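Local coordinates for protein DNA gyrase, B subunit, truncated (Myxococcus xanthus, PDB 3CWV) that probably takes part in the ATP-dependent breakage, passage and rejoining of double-stranded DNA, as the truncated B subunit of a DNA gyrase, at residues R52-E57 with P186-S191; F232-L237 with P326-A331; L243-D248 with A294-G299. All coordinates share one frame; numbering follows the deposited sequence.

Contact 1 belongs to one sheet, contacts 2 and 3 to another. Contact 1 is buried and joins two parallel strands by backbone hydrogen bonds. Contacts 2 and 3 both involve the hairpin of strands 228-234 and 237-245, but at different places, with centres about 26 Å apart. Contact 2 lies at the hairpin turn, is partly buried, has no hydrogen bond across it and is mainly apolar: a tryptophan lies against the start of helix 328-345. Contact 3 lies where strand 237-245 ends. It is buried, and its tryptophan works as a hydrogen-bond donor at the ring edge. The two tryptophans thus do different work, one by its face and one by its N-H.

Contact 1: residues R52-E57 with P186-S191; sequences RDVVLE and PGLRVS
Val54 and Arg189 are joined by a hydrogen bond from Val54 N to Arg189 O, 2.9 Å long. Three more backbone bonds follow. Arg189 N gives to Arg52 O, Ser191 N gives to Val54 O at 2.8 Å, and Leu56 N gives to Ser191 O in an almost straight bond (179° at the hydrogen). Arg52 O has a second donor, a water that also donates to Gly187 O. A CA-H...O contact from Val190 CA to Val54 O supplements the ladder.

This is a parallel pair, strand 53-58 beside strand 189-194, inside a mixed eight-stranded sheet. Helices packed on one side of such a sheet are consistent with the GHKL ATPase fold of GyrB proteins.

Val54 and Leu188 meet on the helix side. Leu188 has CG opposite its own backbone N (chi1 -180°), which turns the branch towards Val54. Its CD1 lies 3.9 Å from Val54 CG2. The same Leu188 CD1 is 3.6 Å from Arg52 C. Leu188 and Val190 also rest on Leu181 of helix 171-184, while Leu56 reaches Cys178 there.

On the other face Asp53 and Arg189 run alongside each other. Asp53 OD1 touches the aliphatic part of Arg189, at CD, 3.6 Å away. The charged ends do not meet, since Asp53 OD1 and Arg189 NE are 4.8 Å apart. The carboxylate is instead fixed by its other oxygen, OD2, which is hydrogen-bonded to Thr69 on strand 64-70. Further along this face, a water hydrogen-bonded to Ser191 OG, 2.7 Å away, donates a longer bond to Val54 O. Ser191 and Arg189 both lean on Leu202 of strand 199-204.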
ATOM      1  N   ARG A  52       8.599  -0.071  11.313  1.00 26.21           N
ATOM      2  CA  ARG A  52       7.627   0.523  12.220  1.00 25.79           C
ATOM      3  C   ARG A  52       7.312   1.987  11.920  1.00 26.07           C
ATOM      4  O   ARG A  52       6.323   2.505  12.437  1.00 27.08           O
ATOM      5  CB  ARG A  52       8.126   0.428  13.663  1.00 25.95           C
ATOM      6  CG  ARG A  52       8.235  -1.036  14.163  1.00 31.43           C
ATOM      7  CD  ARG A  52       8.891  -1.081  15.551  1.00 35.03           C
ATOM      8  NE  ARG A  52       9.141  -2.466  15.963  1.00 49.93           N
ATOM      9  CZ  ARG A  52      10.142  -2.855  16.750  1.00 52.73           C
ATOM     10  NH1 ARG A  52      11.014  -1.966  17.217  1.00 48.20           N
ATOM     11  NH2 ARG A  52      10.278  -4.140  17.062  1.00 56.61           N
ATOM     12  N   ASP A  53       8.177   2.660  11.155  1.00 25.22           N
ATOM     13  CA  ASP A  53       8.024   4.110  10.873  1.00 27.16           C
ATOM     14  C   ASP A  53       8.414   4.413   9.431  1.00 25.82           C
ATOM     15  O   ASP A  53       9.430   3.908   8.943  1.00 25.02           O
ATOM     16  CB  ASP A  53       8.885   4.996  11.784  1.00 25.94           C
ATOM     17  CG  ASP A  53       8.757   4.637  13.246  1.00 33.94           C
ATOM     18  OD1 ASP A  53       7.994   5.315  13.952  1.00 28.64           O
ATOM     19  OD2 ASP A  53       9.410   3.661  13.671  1.00 36.44           O
ATOM     20  N   VAL A  54       7.609   5.253   8.772  1.00 24.78           N
ATOM     21  CA  VAL A  54       7.864   5.715   7.405  1.00 23.67           C
ATOM     22  C   VAL A  54       7.575   7.211   7.377  1.00 23.90           C
ATOM     23  O   VAL A  54       6.496   7.640   7.823  1.00 24.49           O
ATOM     24  CB  VAL A  54       6.890   5.026   6.382  1.00 26.50           C
ATOM     25  CG1 VAL A  54       7.119   5.576   4.950  1.00 26.95           C
ATOM     26  CG2 VAL A  54       7.045   3.531   6.409  1.00 28.94           C
ATOM     27  N   VAL A  55       8.521   8.001   6.879  1.00 24.60           N
ATOM     28  CA  VAL A  55       8.346   9.450   6.714  1.00 24.01           C
ATOM     29  C   VAL A  55       8.562   9.854   5.253  1.00 25.24           C
ATOM     30  O   VAL A  55       9.624   9.611   4.690  1.00 25.11           O
ATOM     31  CB  VAL A  55       9.346  10.230   7.549  1.00 26.37           C
ATOM     32  CG1 VAL A  55       9.037  11.757   7.485  1.00 25.64           C
ATOM     33  CG2 VAL A  55       9.290   9.740   9.004  1.00 27.67           C
ATOM     34  N   LEU A  56       7.558  10.493   4.662  1.00 23.15           N
ATOM     35  CA  LEU A  56       7.646  11.009   3.306  1.00 22.09           C
ATOM     36  C   LEU A  56       7.731  12.537   3.382  1.00 25.24           C
ATOM     37  O   LEU A  56       6.930  13.209   4.060  1.00 24.01           O
ATOM     38  CB  LEU A  56       6.433  10.568   2.476  1.00 19.57           C
ATOM     39  CG  LEU A  56       6.405  11.123   1.052  1.00 25.86           C
ATOM     40  CD1 LEU A  56       7.567  10.485   0.258  1.00 20.91           C
ATOM     41  CD2 LEU A  56       5.081  10.863   0.335  1.00 24.57           C
ATOM     42  N   GLU A  57       8.693  13.090   2.671  1.00 25.68           N
ATOM     43  CA  GLU A  57       8.949  14.521   2.756  1.00 30.11           C
ATOM     44  C   GLU A  57       9.020  15.097   1.350  1.00 31.74           C
ATOM     45  O   GLU A  57       9.742  14.588   0.483  1.00 28.46           O
ATOM     46  CB  GLU A  57      10.260  14.719   3.500  1.00 30.65           C
ATOM     47  CG  GLU A  57      10.601  16.088   3.929  1.00 43.11           C
ATOM     48  CD  GLU A  57      11.829  16.060   4.828  1.00 51.38           C
ATOM     49  OE1 GLU A  57      12.944  16.343   4.330  1.00 56.99           O
ATOM     50  OE2 GLU A  57      11.678  15.713   6.021  1.00 52.05           O
ATOM     51  N   PRO A 186      -1.712  -1.931   9.435  1.00 29.98           N
ATOM     52  CA  PRO A 186      -2.186  -1.408  10.718  1.00 27.06           C
ATOM     53  C   PRO A 186      -1.103  -1.399  11.766  1.00 28.93           C
ATOM     54  O   PRO A 186      -0.412  -2.407  11.939  1.00 30.05           O
ATOM     55  CB  PRO A 186      -3.309  -2.380  11.136  1.00 30.11           C
ATOM     56  CG  PRO A 186      -3.439  -3.384  10.073  1.00 29.17           C
ATOM     57  CD  PRO A 186      -2.526  -3.043   8.917  1.00 28.68           C
ATOM     58  N   GLY A 187      -0.935  -0.270  12.443  1.00 26.27           N
ATOM     59  CA  GLY A 187       0.132  -0.133  13.421  1.00 28.63           C
ATOM     60  C   GLY A 187       1.370   0.562  12.873  1.00 26.77           C
ATOM     61  O   GLY A 187       2.146   1.121  13.636  1.00 29.39           O
ATOM     62  N   LEU A 188       1.560   0.532  11.557  1.00 25.83           N
ATOM     63  CA  LEU A 188       2.639   1.301  10.930  1.00 25.75           C
ATOM     64  C   LEU A 188       2.413   2.814  11.161  1.00 26.09           C
ATOM     65  O   LEU A 188       1.307   3.311  10.933  1.00 28.25           O
ATOM     66  CB  LEU A 188       2.647   1.046   9.414  1.00 26.55           C
ATOM     67  CG  LEU A 188       3.723   1.771   8.599  1.00 26.71           C
ATOM     68  CD1 LEU A 188       5.132   1.397   9.084  1.00 26.07           C
ATOM     69  CD2 LEU A 188       3.561   1.491   7.093  1.00 22.67           C
ATOM     70  N   ARG A 189       3.445   3.520  11.627  1.00 24.65           N
ATOM     71  CA  ARG A 189       3.429   4.995  11.728  1.00 24.58           C
ATOM     72  C   ARG A 189       3.895   5.625  10.425  1.00 24.38           C
ATOM     73  O   ARG A 189       5.022   5.382   9.984  1.00 24.47           O
ATOM     74  CB  ARG A 189       4.331   5.458  12.883  1.00 24.08           C
ATOM     75  CG  ARG A 189       3.806   4.961  14.225  1.00 28.89           C
ATOM     76  CD  ARG A 189       4.682   5.329  15.376  1.00 38.03           C
ATOM     77  NE  ARG A 189       4.048   4.906  16.627  1.00 50.76           N
ATOM     78  CZ  ARG A 189       3.087   5.581  17.264  1.00 54.89           C
ATOM     79  NH1 ARG A 189       2.633   6.741  16.783  1.00 54.29           N
ATOM     80  NH2 ARG A 189       2.577   5.089  18.394  1.00 50.36           N
ATOM     81  N   VAL A 190       3.020   6.393   9.772  1.00 23.90           N
ATOM     82  CA  VAL A 190       3.382   6.954   8.481  1.00 23.82           C
ATOM     83  C   VAL A 190       3.201   8.456   8.597  1.00 24.65           C
ATOM     84  O   VAL A 190       2.161   8.896   9.067  1.00 25.82           O
ATOM     85  CB  VAL A 190       2.439   6.501   7.346  1.00 24.23           C
ATOM     86  CG1 VAL A 190       2.899   7.112   6.020  1.00 23.85           C
ATOM     87  CG2 VAL A 190       2.397   4.964   7.228  1.00 23.72           C
ATOM     88  N   SER A 191       4.208   9.227   8.186  1.00 23.98           N
ATOM     89  CA  SER A 191       4.144  10.681   8.276  1.00 25.92           C
ATOM     90  C   SER A 191       4.365  11.319   6.911  1.00 26.94           C
ATOM     91  O   SER A 191       5.149  10.820   6.092  1.00 23.53           O
ATOM     92  CB  SER A 191       5.214  11.198   9.239  1.00 28.38           C
ATOM     93  OG  SER A 191       4.942  10.749  10.563  1.00 31.11           O
TER
HETATM   94  O   HOH W   1       4.663   1.171  14.145  1.00 31.86           O
HETATM   95  O   HOH W   2       6.124   8.398  10.980  1.00 27.07           O

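Contact 2: residues F232-L237 with P326-A331; sequences FTWDGL and PGLEEA
Trp234 and Leu328 are both set with CG opposite the backbone N, chi1 172° for the tryptophan and -179° for the leucine. The first torsion carries the indole out from the strand to the start of helix 328-345. The second brings the isobutyl group of Leu328 to the six-membered ring, where CD1 lies 3.7 Å from Trp234 CE3.

Ala331 sits over a face of the indole. Its CB is 3.4 Å from the centroid of the five-membered ring of Trp234 and only 10° off the ring normal, a well-centred CH-pi contact. The opposite face meets the Asp235 methylene, which completes a sandwich with the Ala331 methyl.

At the far end of the indole, Trp234 CH2 comes 3.6 Å from Gly327 C. Pro326 O lies at the ring edge. Gly327 is the N-cap of the helix, and its O accepts from Ala331 N. A CB on this glycine would lie close to Trp234 CH2, and at these backbone angles would also jam against Pro326 O. Beyond the CE3 side of the ring, Leu237 CD1 touches Leu328 CD1 more loosely, at 4.3 Å.

Trp234 to Leu237 form a type I' turn, closed by two backbone bonds, Trp234 N to Leu237 O and Leu237 N to Trp234 O. The turn links strands 228-234 and 237-245 in a tight beta hairpin, whose sheet is consistent with the S5-like transducer domain of GyrB proteins. Leu237 also meets Met313 and Ile325.

No hydrogen bond or salt bridge crosses between the segments: dispersion and CH-pi contact hold the partly exposed indole on the helix start.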
ATOM      1  N   PHE A 232      -7.874 -12.379   8.945  1.00 32.40           N
ATOM      2  CA  PHE A 232      -7.427 -13.771   9.068  1.00 33.12           C
ATOM      3  C   PHE A 232      -6.400 -14.122   8.000  1.00 33.47           C
ATOM      4  O   PHE A 232      -6.186 -13.352   7.068  1.00 31.67           O
ATOM      5  CB  PHE A 232      -8.621 -14.734   9.000  1.00 31.55           C
ATOM      6  CG  PHE A 232      -9.314 -14.761   7.659  1.00 32.60           C
ATOM      7  CD1 PHE A 232      -9.073 -15.794   6.762  1.00 33.40           C
ATOM      8  CD2 PHE A 232     -10.218 -13.779   7.308  1.00 31.09           C
ATOM      9  CE1 PHE A 232      -9.697 -15.815   5.531  1.00 34.01           C
ATOM     10  CE2 PHE A 232     -10.856 -13.807   6.087  1.00 34.38           C
ATOM     11  CZ  PHE A 232     -10.590 -14.825   5.197  1.00 35.17           C
ATOM     12  N   THR A 233      -5.771 -15.284   8.145  1.00 34.33           N
ATOM     13  CA  THR A 233      -4.732 -15.727   7.218  1.00 34.31           C
ATOM     14  C   THR A 233      -5.118 -17.086   6.626  1.00 34.58           C
ATOM     15  O   THR A 233      -5.628 -17.972   7.329  1.00 34.05           O
ATOM     16  CB  THR A 233      -3.362 -15.760   7.905  1.00 36.12           C
ATOM     17  OG1 THR A 233      -3.017 -14.429   8.320  1.00 41.01           O
ATOM     18  CG2 THR A 233      -2.266 -16.265   6.965  1.00 36.64           C
ATOM     19  N   TRP A 234      -4.932 -17.217   5.320  1.00 30.41           N
ATOM     20  CA  TRP A 234      -5.181 -18.475   4.623  1.00 31.43           C
ATOM     21  C   TRP A 234      -4.024 -18.735   3.701  1.00 31.78           C
ATOM     22  O   TRP A 234      -3.674 -17.877   2.879  1.00 29.88           O
ATOM     23  CB  TRP A 234      -6.459 -18.421   3.794  1.00 32.26           C
ATOM     24  CG  TRP A 234      -6.633 -19.625   2.908  1.00 34.78           C
ATOM     25  CD1 TRP A 234      -7.054 -20.878   3.295  1.00 35.47           C
ATOM     26  CD2 TRP A 234      -6.426 -19.695   1.488  1.00 35.47           C
ATOM     27  NE1 TRP A 234      -7.095 -21.718   2.208  1.00 31.49           N
ATOM     28  CE2 TRP A 234      -6.723 -21.022   1.086  1.00 37.18           C
ATOM     29  CE3 TRP A 234      -6.012 -18.771   0.517  1.00 35.42           C
ATOM     30  CZ2 TRP A 234      -6.618 -21.448  -0.253  1.00 34.10           C
ATOM     31  CZ3 TRP A 234      -5.915 -19.192  -0.818  1.00 34.89           C
ATOM     32  CH2 TRP A 234      -6.223 -20.518  -1.188  1.00 36.69           C
ATOM     33  N   ASP A 235      -3.411 -19.912   3.851  1.00 28.72           N
ATOM     34  CA  ASP A 235      -2.306 -20.302   3.014  1.00 29.65           C
ATOM     35  C   ASP A 235      -1.261 -19.187   2.872  1.00 30.72           C
ATOM     36  O   ASP A 235      -0.799 -18.925   1.768  1.00 30.06           O
ATOM     37  CB  ASP A 235      -2.814 -20.716   1.618  1.00 28.70           C
ATOM     38  CG  ASP A 235      -1.928 -21.741   0.981  1.00 39.25           C
ATOM     39  OD1 ASP A 235      -1.446 -22.629   1.729  1.00 45.17           O
ATOM     40  OD2 ASP A 235      -1.691 -21.659  -0.244  1.00 39.67           O
ATOM     41  N   GLY A 236      -0.895 -18.540   3.984  1.00 30.86           N
ATOM     42  CA  GLY A 236       0.151 -17.514   3.972  1.00 30.17           C
ATOM     43  C   GLY A 236      -0.302 -16.112   3.567  1.00 30.62           C
ATOM     44  O   GLY A 236       0.516 -15.178   3.527  1.00 28.63           O
ATOM     45  N   LEU A 237      -1.601 -15.976   3.286  1.00 27.24           N
ATOM     46  CA  LEU A 237      -2.204 -14.753   2.757  1.00 28.27           C
ATOM     47  C   LEU A 237      -3.082 -14.132   3.828  1.00 29.45           C
ATOM     48  O   LEU A 237      -3.988 -14.799   4.333  1.00 31.36           O
ATOM     49  CB  LEU A 237      -3.099 -15.084   1.552  1.00 25.90           C
ATOM     50  CG  LEU A 237      -2.436 -15.628   0.281  1.00 29.13           C
ATOM     51  CD1 LEU A 237      -3.425 -15.636  -0.850  1.00 33.40           C
ATOM     52  CD2 LEU A 237      -1.227 -14.792  -0.096  1.00 33.95           C
ATOM     53  N   PRO A 326      -6.181 -18.925  -7.305  1.00 30.84           N
ATOM     54  CA  PRO A 326      -7.030 -20.124  -7.268  1.00 30.77           C
ATOM     55  C   PRO A 326      -7.314 -20.505  -5.830  1.00 29.43           C
ATOM     56  O   PRO A 326      -6.387 -20.494  -5.027  1.00 28.99           O
ATOM     57  CB  PRO A 326      -6.139 -21.194  -7.910  1.00 31.60           C
ATOM     58  CG  PRO A 326      -5.158 -20.400  -8.770  1.00 34.10           C
ATOM     59  CD  PRO A 326      -4.908 -19.152  -8.019  1.00 31.43           C
ATOM     60  N   GLY A 327      -8.573 -20.827  -5.507  1.00 30.69           N
ATOM     61  CA  GLY A 327      -8.932 -21.278  -4.158  1.00 29.98           C
ATOM     62  C   GLY A 327      -9.241 -20.148  -3.177  1.00 31.97           C
ATOM     63  O   GLY A 327      -9.931 -20.369  -2.176  1.00 29.49           O
ATOM     64  N   LEU A 328      -8.742 -18.935  -3.456  1.00 29.47           N
ATOM     65  CA  LEU A 328      -8.899 -17.807  -2.521  1.00 28.83           C
ATOM     66  C   LEU A 328     -10.367 -17.436  -2.269  1.00 30.21           C
ATOM     67  O   LEU A 328     -10.771 -17.238  -1.133  1.00 27.78           O
ATOM     68  CB  LEU A 328      -8.142 -16.535  -3.000  1.00 28.30           C
ATOM     69  CG  LEU A 328      -8.266 -15.335  -2.033  1.00 27.58           C
ATOM     70  CD1 LEU A 328      -7.732 -15.703  -0.659  1.00 25.97           C
ATOM     71  CD2 LEU A 328      -7.524 -14.086  -2.542  1.00 24.73           C
ATOM     72  N   GLU A 329     -11.156 -17.322  -3.330  1.00 28.74           N
ATOM     73  CA  GLU A 329     -12.544 -16.934  -3.167  1.00 31.78           C
ATOM     74  C   GLU A 329     -13.323 -17.895  -2.267  1.00 32.62           C
ATOM     75  O   GLU A 329     -14.095 -17.470  -1.388  1.00 31.06           O
ATOM     76  CB  GLU A 329     -13.231 -16.848  -4.526  1.00 31.46           C
ATOM     77  CG  GLU A 329     -14.733 -16.674  -4.392  1.00 37.33           C
ATOM     78  CD  GLU A 329     -15.461 -16.675  -5.727  1.00 46.00           C
ATOM     79  OE1 GLU A 329     -14.854 -16.307  -6.757  1.00 47.04           O
ATOM     80  OE2 GLU A 329     -16.650 -17.042  -5.731  1.00 45.35           O
ATOM     81  N   GLU A 330     -13.148 -19.193  -2.504  1.00 33.61           N
ATOM     82  CA  GLU A 330     -13.846 -20.191  -1.697  1.00 34.96           C
ATOM     83  C   GLU A 330     -13.315 -20.262  -0.279  1.00 32.98           C
ATOM     84  O   GLU A 330     -14.092 -20.447   0.643  1.00 31.99           O
ATOM     85  CB  GLU A 330     -13.819 -21.572  -2.347  1.00 37.12           C
ATOM     86  CG  GLU A 330     -15.098 -21.885  -3.092  1.00 44.83           C
ATOM     87  CD  GLU A 330     -16.329 -21.751  -2.200  1.00 47.43           C
ATOM     88  OE1 GLU A 330     -17.231 -20.971  -2.561  1.00 50.12           O
ATOM     89  OE2 GLU A 330     -16.381 -22.411  -1.139  1.00 54.84           O
ATOM     90  N   ALA A 331     -12.001 -20.123  -0.110  1.00 31.89           N
ATOM     91  CA  ALA A 331     -11.385 -20.072   1.234  1.00 31.96           C
ATOM     92  C   ALA A 331     -11.928 -18.942   2.094  1.00 32.10           C
ATOM     93  O   ALA A 331     -12.165 -19.139   3.290  1.00 31.33           O
ATOM     94  CB  ALA A 331      -9.897 -19.943   1.136  1.00 31.94           C
TER

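Contact 3: residues L243-D248 with A294-G299; sequences LQWCED and ARVAQG
Trp245 and Val296 share one of the two hydrogen bonds. Trp245 NE1 gives to Val296 O at 3.1 Å, with 174° at the hydrogen. The acceptor lies in the ring plane, so the indole edge serves the carbonyl at the end of helix 293-296. The other bond is backbone to backbone, from Cys246 N to Gly299 O at 2.9 Å.

Two CA-H...O contacts accompany them. Gly299 O is also approached by Trp245 CA at 3.4 Å, and Gly299 CA faces Cys246 O. A CB on Gly299 would point into the carbonyls of Cys246 and Asp248. Gln298 O lies at the edge of the Trp245 ring, near its plane and 3.6 Å from CD1. It accepts a hydrogen bond from Arg356.

Apolar contact is slight across the segments: Trp245 CZ2 reaches Val296 CG1 at 4.5 Å. A phenylalanine in place of Trp245 would lack the indole N-H and would probably leave Val296 O without this donor.

Trp245 ends strand 237-245, and Gly299 leads into its antiparallel neighbour, strand 300-307, in a sheet consistent with the S5-like transducer domain of GyrB. Trp245 and Val296 both pack on Leu276 of helix 267-284, and Cys246 touches Thr217 of helix 208-217.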
ATOM      1  N   LEU A 243     -16.647  -3.458   6.844  1.00 30.13           N
ATOM      2  CA  LEU A 243     -17.903  -3.061   6.206  1.00 28.93           C
ATOM      3  C   LEU A 243     -18.670  -2.083   7.110  1.00 30.52           C
ATOM      4  O   LEU A 243     -18.792  -2.297   8.313  1.00 32.95           O
ATOM      5  CB  LEU A 243     -18.788  -4.282   5.893  1.00 27.84           C
ATOM      6  CG  LEU A 243     -18.205  -5.382   4.985  1.00 31.51           C
ATOM      7  CD1 LEU A 243     -17.600  -6.492   5.835  1.00 36.56           C
ATOM      8  CD2 LEU A 243     -19.306  -5.964   4.111  1.00 40.58           C
ATOM      9  N   GLN A 244     -19.209  -1.036   6.510  1.00 31.20           N
ATOM     10  CA  GLN A 244     -19.879   0.010   7.265  1.00 35.18           C
ATOM     11  C   GLN A 244     -21.053   0.531   6.453  1.00 35.40           C
ATOM     12  O   GLN A 244     -20.859   1.085   5.369  1.00 35.69           O
ATOM     13  CB  GLN A 244     -18.905   1.164   7.578  1.00 34.64           C
ATOM     14  CG  GLN A 244     -19.570   2.352   8.291  1.00 35.11           C
ATOM     15  CD  GLN A 244     -20.038   1.976   9.679  1.00 35.62           C
ATOM     16  OE1 GLN A 244     -19.234   1.632  10.530  1.00 36.05           O
ATOM     17  NE2 GLN A 244     -21.349   2.003   9.899  1.00 37.43           N
ATOM     18  N   TRP A 245     -22.263   0.334   6.985  1.00 36.09           N
ATOM     19  CA  TRP A 245     -23.485   0.812   6.370  1.00 36.92           C
ATOM     20  C   TRP A 245     -23.902   2.137   6.974  1.00 38.90           C
ATOM     21  O   TRP A 245     -23.768   2.353   8.177  1.00 39.46           O
ATOM     22  CB  TRP A 245     -24.618  -0.194   6.550  1.00 36.30           C
ATOM     23  CG  TRP A 245     -24.567  -1.356   5.612  1.00 33.71           C
ATOM     24  CD1 TRP A 245     -25.090  -1.421   4.353  1.00 35.71           C
ATOM     25  CD2 TRP A 245     -23.980  -2.630   5.867  1.00 33.22           C
ATOM     26  NE1 TRP A 245     -24.877  -2.661   3.812  1.00 33.36           N
ATOM     27  CE2 TRP A 245     -24.184  -3.422   4.720  1.00 33.55           C
ATOM     28  CE3 TRP A 245     -23.293  -3.180   6.952  1.00 33.93           C
ATOM     29  CZ2 TRP A 245     -23.726  -4.732   4.624  1.00 32.11           C
ATOM     30  CZ3 TRP A 245     -22.841  -4.488   6.856  1.00 33.58           C
ATOM     31  CH2 TRP A 245     -23.059  -5.243   5.697  1.00 36.05           C
ATOM     32  N   CYS A 246     -24.391   3.017   6.110  1.00 41.85           N
ATOM     33  CA  CYS A 246     -24.883   4.329   6.479  1.00 44.92           C
ATOM     34  C   CYS A 246     -26.226   4.477   5.782  1.00 48.34           C
ATOM     35  O   CYS A 246     -26.533   3.716   4.868  1.00 48.43           O
ATOM     36  CB  CYS A 246     -23.921   5.420   6.012  1.00 43.58           C
ATOM     37  SG  CYS A 246     -22.266   5.313   6.741  1.00 40.99           S
ATOM     38  N   GLU A 247     -27.038   5.441   6.198  1.00 52.81           N
ATOM     39  CA  GLU A 247     -28.334   5.588   5.547  1.00 57.64           C
ATOM     40  C   GLU A 247     -28.313   6.616   4.427  1.00 59.50           C
ATOM     41  O   GLU A 247     -28.877   7.706   4.541  1.00 62.10           O
ATOM     42  CB  GLU A 247     -29.469   5.825   6.548  1.00 58.28           C
ATOM     43  CG  GLU A 247     -29.221   6.900   7.569  1.00 61.53           C
ATOM     44  CD  GLU A 247     -30.513   7.574   8.000  1.00 69.41           C
ATOM     45  OE1 GLU A 247     -30.467   8.761   8.417  1.00 68.18           O
ATOM     46  OE2 GLU A 247     -31.575   6.910   7.904  1.00 69.35           O
ATOM     47  N   ASP A 248     -27.637   6.247   3.343  1.00 62.05           N
ATOM     48  CA  ASP A 248     -27.640   7.015   2.103  1.00 62.86           C
ATOM     49  C   ASP A 248     -27.569   6.085   0.891  1.00 63.57           C
ATOM     50  O   ASP A 248     -27.609   4.859   1.027  1.00 62.38           O
ATOM     51  CB  ASP A 248     -26.526   8.072   2.075  1.00 64.34           C
ATOM     52  CG  ASP A 248     -25.159   7.517   2.473  1.00 67.07           C
ATOM     53  OD1 ASP A 248     -24.408   8.245   3.160  1.00 67.74           O
ATOM     54  OD2 ASP A 248     -24.833   6.366   2.101  1.00 70.02           O
ATOM     55  N   ALA A 294     -26.001  -5.240  -5.631  1.00 49.80           N
ATOM     56  CA  ALA A 294     -26.421  -3.851  -5.800  1.00 51.00           C
ATOM     57  C   ALA A 294     -27.381  -3.375  -4.701  1.00 51.54           C
ATOM     58  O   ALA A 294     -27.352  -2.203  -4.320  1.00 51.78           O
ATOM     59  CB  ALA A 294     -27.047  -3.650  -7.169  1.00 50.91           C
ATOM     60  N   ARG A 295     -28.229  -4.280  -4.210  1.00 51.28           N
ATOM     61  CA  ARG A 295     -29.165  -3.960  -3.131  1.00 51.88           C
ATOM     62  C   ARG A 295     -28.457  -4.004  -1.782  1.00 51.00           C
ATOM     63  O   ARG A 295     -28.498  -3.038  -1.014  1.00 51.37           O
ATOM     64  CB  ARG A 295     -30.370  -4.917  -3.138  1.00 51.81           C
ATOM     65  CG  ARG A 295     -31.499  -4.500  -4.085  1.00 53.93           C
ATOM     66  N   VAL A 296     -27.796  -5.127  -1.505  1.00 50.08           N
ATOM     67  CA  VAL A 296     -27.053  -5.310  -0.260  1.00 47.14           C
ATOM     68  C   VAL A 296     -26.082  -4.155  -0.009  1.00 46.34           C
ATOM     69  O   VAL A 296     -25.932  -3.709   1.126  1.00 44.41           O
ATOM     70  CB  VAL A 296     -26.299  -6.654  -0.241  1.00 47.37           C
ATOM     71  CG1 VAL A 296     -25.456  -6.797   1.025  1.00 46.40           C
ATOM     72  CG2 VAL A 296     -27.276  -7.805  -0.340  1.00 46.16           C
ATOM     73  N   ALA A 297     -25.461  -3.650  -1.075  1.00 45.36           N
ATOM     74  CA  ALA A 297     -24.406  -2.621  -0.969  1.00 45.56           C
ATOM     75  C   ALA A 297     -24.881  -1.167  -0.886  1.00 45.84           C
ATOM     76  O   ALA A 297     -24.053  -0.248  -0.819  1.00 44.68           O
ATOM     77  CB  ALA A 297     -23.410  -2.770  -2.123  1.00 44.70           C
ATOM     78  N   GLN A 298     -26.199  -0.944  -0.929  1.00 45.89           N
ATOM     79  CA  GLN A 298     -26.726   0.421  -0.804  1.00 45.13           C
ATOM     80  C   GLN A 298     -26.318   1.000   0.541  1.00 42.37           C
ATOM     81  O   GLN A 298     -26.557   0.388   1.567  1.00 43.30           O
ATOM     82  CB  GLN A 298     -28.242   0.439  -0.976  1.00 45.50           C
ATOM     83  CG  GLN A 298     -28.667   0.504  -2.428  1.00 52.05           C
ATOM     84  CD  GLN A 298     -30.048  -0.085  -2.671  1.00 60.53           C
ATOM     85  OE1 GLN A 298     -30.845  -0.262  -1.740  1.00 59.34           O
ATOM     86  NE2 GLN A 298     -30.337  -0.397  -3.936  1.00 62.69           N
ATOM     87  N   GLY A 299     -25.657   2.153   0.524  1.00 40.48           N
ATOM     88  CA  GLY A 299     -25.142   2.760   1.749  1.00 40.20           C
ATOM     89  C   GLY A 299     -23.926   2.082   2.368  1.00 39.41           C
ATOM     90  O   GLY A 299     -23.461   2.499   3.430  1.00 39.36           O
TER